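Local structure of C3-degrading proteinase (CppA protein) (Streptococcus pneumoniae, 3E0R) at residues 166-171 / 212-217. The protein probably degrades complement component C3 as a proteinase of the pneumococcus, and contains two regions related to the glyoxalase superfamily. Residues are numbered along the deposited sequence; the frame is centred on the assembly and turned at random.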
ATOM      1  N   PHE A 166      -7.637  15.557   4.243  1.00 32.88           N
ATOM      2  CA  PHE A 166      -6.802  16.627   3.755  1.00 33.52           C
ATOM      3  C   PHE A 166      -6.351  16.375   2.315  1.00 33.98           C
ATOM      4  O   PHE A 166      -5.980  17.327   1.620  1.00 33.81           O
ATOM      5  CB  PHE A 166      -5.562  16.816   4.664  1.00 32.72           C
ATOM      6  CG  PHE A 166      -5.817  17.674   5.864  1.00 31.77           C
ATOM      7  CD1 PHE A 166      -6.024  19.038   5.728  1.00 31.89           C
ATOM      8  CD2 PHE A 166      -5.844  17.131   7.130  1.00 31.39           C
ATOM      9  CE1 PHE A 166      -6.256  19.843   6.847  1.00 32.20           C
ATOM     10  CE2 PHE A 166      -6.078  17.922   8.238  1.00 31.04           C
ATOM     11  CZ  PHE A 166      -6.277  19.280   8.096  1.00 32.04           C
ATOM     12  N   LEU A 167      -6.369  15.108   1.888  1.00 34.91           N
ATOM     13  CA  LEU A 167      -6.008  14.729   0.526  1.00 35.72           C
ATOM     14  C   LEU A 167      -7.099  15.098  -0.512  1.00 36.50           C
ATOM     15  O   LEU A 167      -8.276  14.685  -0.417  1.00 36.18           O
ATOM     16  CB  LEU A 167      -5.654  13.244   0.503  1.00 35.64           C
ATOM     17  CG  LEU A 167      -4.476  12.877   1.433  1.00 36.84           C
ATOM     18  CD1 LEU A 167      -4.066  11.372   1.259  1.00 35.62           C
ATOM     19  CD2 LEU A 167      -3.240  13.858   1.270  1.00 31.72           C
ATOM     20  N   GLU A 168      -6.713  15.934  -1.473  1.00 37.70           N
ATOM     21  CA  GLU A 168      -7.630  16.345  -2.537  1.00 38.82           C
ATOM     22  C   GLU A 168      -7.556  15.341  -3.672  1.00 39.68           C
ATOM     23  O   GLU A 168      -6.478  14.831  -3.977  1.00 40.03           O
ATOM     24  CB  GLU A 168      -7.308  17.751  -3.071  1.00 39.13           C
ATOM     25  CG  GLU A 168      -7.391  18.897  -2.054  1.00 39.90           C
ATOM     26  CD  GLU A 168      -8.689  18.880  -1.256  1.00 42.30           C
ATOM     27  OE1 GLU A 168      -9.697  18.329  -1.765  1.00 45.24           O
ATOM     28  OE2 GLU A 168      -8.704  19.396  -0.115  1.00 42.86           O
ATOM     29  N   SER A 169      -8.705  15.051  -4.281  1.00 40.54           N
ATOM     30  CA  SER A 169      -8.783  14.268  -5.538  1.00 41.30           C
ATOM     31  C   SER A 169      -7.886  14.840  -6.655  1.00 41.66           C
ATOM     32  O   SER A 169      -7.393  14.098  -7.527  1.00 41.50           O
ATOM     33  CB  SER A 169     -10.243  14.228  -6.046  1.00 41.78           C
ATOM     34  OG  SER A 169     -11.072  13.484  -5.158  1.00 42.95           O
ATOM     35  N   SER A 170      -7.719  16.167  -6.628  1.00 42.06           N
ATOM     36  CA  SER A 170      -6.835  16.883  -7.552  1.00 42.05           C
ATOM     37  C   SER A 170      -5.425  16.303  -7.453  1.00 42.35           C
ATOM     38  O   SER A 170      -4.821  15.955  -8.476  1.00 42.60           O
ATOM     39  CB  SER A 170      -6.793  18.387  -7.214  1.00 42.06           C
ATOM     40  OG  SER A 170      -7.910  18.783  -6.436  1.00 41.12           O
ATOM     41  N   GLU A 171      -4.942  16.188  -6.207  1.00 42.10           N
ATOM     42  CA  GLU A 171      -3.574  15.780  -5.894  1.00 41.73           C
ATOM     43  C   GLU A 171      -3.454  14.272  -6.045  1.00 41.68           C
ATOM     44  O   GLU A 171      -2.675  13.778  -6.867  1.00 42.42           O
ATOM     45  CB  GLU A 171      -3.207  16.131  -4.440  1.00 41.98           C
ATOM     46  CG  GLU A 171      -3.586  17.546  -3.913  1.00 42.75           C
ATOM     47  CD  GLU A 171      -3.784  17.595  -2.361  1.00 42.01           C
ATOM     48  OE1 GLU A 171      -3.990  16.535  -1.731  1.00 39.25           O
ATOM     49  OE2 GLU A 171      -3.755  18.707  -1.783  1.00 42.64           O
ATOM     50  N   ARG A 212       2.267  24.087   5.532  1.00 20.19           N
ATOM     51  CA  ARG A 212       1.968  24.743   6.823  1.00 20.14           C
ATOM     52  C   ARG A 212       0.567  25.362   6.804  1.00 21.20           C
ATOM     53  O   ARG A 212      -0.271  25.139   7.683  1.00 22.56           O
ATOM     54  CB  ARG A 212       3.032  25.823   7.118  1.00 19.62           C
ATOM     55  CG  ARG A 212       4.277  25.261   7.741  1.00 18.74           C
ATOM     56  CD  ARG A 212       5.268  26.330   8.028  1.00 18.71           C
ATOM     57  NE  ARG A 212       4.811  27.182   9.125  1.00 17.83           N
ATOM     58  CZ  ARG A 212       4.784  28.506   9.126  1.00 11.65           C
ATOM     59  NH1 ARG A 212       5.221  29.188   8.101  1.00 11.58           N
ATOM     60  NH2 ARG A 212       4.316  29.148  10.184  1.00 15.95           N
ATOM     61  N   GLN A 213       0.295  26.093   5.747  1.00 21.78           N
ATOM     62  CA  GLN A 213      -1.064  26.596   5.468  1.00 22.61           C
ATOM     63  C   GLN A 213      -2.144  25.533   5.388  1.00 22.32           C
ATOM     64  O   GLN A 213      -3.177  25.661   6.026  1.00 22.95           O
ATOM     65  CB  GLN A 213      -1.031  27.389   4.186  1.00 22.06           C
ATOM     66  CG  GLN A 213      -2.328  27.947   3.786  1.00 24.02           C
ATOM     67  CD  GLN A 213      -2.193  28.950   2.660  1.00 25.90           C
ATOM     68  OE1 GLN A 213      -3.209  29.394   2.116  1.00 31.68           O
ATOM     69  NE2 GLN A 213      -0.930  29.331   2.305  1.00 26.80           N
ATOM     70  N   LYS A 214      -1.924  24.502   4.578  1.00 23.10           N
ATOM     71  CA  LYS A 214      -2.831  23.322   4.486  1.00 23.01           C
ATOM     72  C   LYS A 214      -3.215  22.673   5.838  1.00 22.38           C
ATOM     73  O   LYS A 214      -4.395  22.491   6.140  1.00 23.13           O
ATOM     74  CB  LYS A 214      -2.194  22.277   3.562  1.00 23.20           C
ATOM     75  CG  LYS A 214      -3.149  21.162   3.090  1.00 23.13           C
ATOM     76  CD  LYS A 214      -2.489  20.349   1.959  1.00 24.41           C
ATOM     77  CE  LYS A 214      -3.113  18.974   1.794  1.00 26.90           C
ATOM     78  NZ  LYS A 214      -4.504  19.105   1.250  1.00 29.22           N
ATOM     79  N   PHE A 215      -2.210  22.391   6.651  1.00 22.70           N
ATOM     80  CA  PHE A 215      -2.342  21.689   7.946  1.00 23.64           C
ATOM     81  C   PHE A 215      -2.366  22.584   9.171  1.00 24.10           C
ATOM     82  O   PHE A 215      -2.224  22.103  10.275  1.00 23.93           O
ATOM     83  CB  PHE A 215      -1.176  20.705   8.097  1.00 23.14           C
ATOM     84  CG  PHE A 215      -1.197  19.655   7.089  1.00 21.91           C
ATOM     85  CD1 PHE A 215      -2.056  18.578   7.243  1.00 19.39           C
ATOM     86  CD2 PHE A 215      -0.438  19.779   5.935  1.00 19.81           C
ATOM     87  CE1 PHE A 215      -2.109  17.603   6.289  1.00 21.19           C
ATOM     88  CE2 PHE A 215      -0.468  18.818   4.981  1.00 20.81           C
ATOM     89  CZ  PHE A 215      -1.313  17.714   5.139  1.00 22.26           C
ATOM     90  N   GLU A 216      -2.563  23.876   8.944  1.00 25.77           N
ATOM     91  CA  GLU A 216      -2.670  24.904   9.968  1.00 27.71           C
ATOM     92  C   GLU A 216      -3.632  24.519  11.110  1.00 27.82           C
ATOM     93  O   GLU A 216      -3.399  24.866  12.271  1.00 27.82           O
ATOM     94  CB  GLU A 216      -3.164  26.191   9.280  1.00 27.87           C
ATOM     95  CG  GLU A 216      -2.691  27.531   9.844  1.00 30.49           C
ATOM     96  CD  GLU A 216      -3.286  28.739   9.054  1.00 32.23           C
ATOM     97  OE1 GLU A 216      -4.168  28.520   8.163  1.00 37.61           O
ATOM     98  OE2 GLU A 216      -2.865  29.898   9.315  1.00 36.56           O
ATOM     99  N   SER A 217      -4.711  23.821  10.777  1.00 28.79           N
ATOM    100  CA  SER A 217      -5.721  23.407  11.772  1.00 29.79           C
ATOM    101  C   SER A 217      -5.318  22.174  12.614  1.00 30.35           C
ATOM    102  O   SER A 217      -6.187  21.529  13.238  1.00 30.41           O
ATOM    103  CB  SER A 217      -7.063  23.085  11.067  1.00 30.37           C
ATOM    104  OG  SER A 217      -7.007  21.838  10.362  1.00 30.48           O
TER
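The backbones of 166-171 and 212-217 come closest at Phe166 and Lys214, whose CA atoms lie 7.8 Å apart where a loop leading into helix 169-172 faces the C-terminal end of helix 208-214, so side chains cross the gap, one landing on a main-chain carbonyl. Lys214 reaches across with CG anti to its own N (chi1 -166°), its chain running extended until a final bend at chi4 (69°) delivers NZ between a carbonyl and a carboxylate. The hydrogen bond from Lys214 NZ to Phe166 O is modelled at 2.3 Å, so short that its exact length is doubtful. Glu171 arrives from the opposite direction and closes a salt bridge, its OE2 accepting from Lys214 NZ at 3.1 Å through the syn lone pair. Its other oxygen, OE1, takes the backbone N of Glu168 at 2.8 Å from well above the carboxylate plane; with both oxygens engaged, the rotation of the group is restrained.

Beside this polar cluster, Phe215 brings CD1 and CE1 over one face of the Phe166 ring, CE1 3.7 Å from Phe166 CG, the rings meeting obliquely with planes at 47°. Ser217 OG meets the rim of the Phe166 ring in plane, 3.5 Å from CZ. Arg234 makes a cation-pi contact with Phe166, while Phe215 packs on Phe229, Leu239 and Phe241. A buried aromatic pair flanked by a lysine-glutamate salt bridge thus joins the loop leading into helix 169-172 to the loop leaving helix 208-214 in the glyoxalase-clan C-terminal region, beside strand 238-243 of a mixed sheet shared with the N-terminal part.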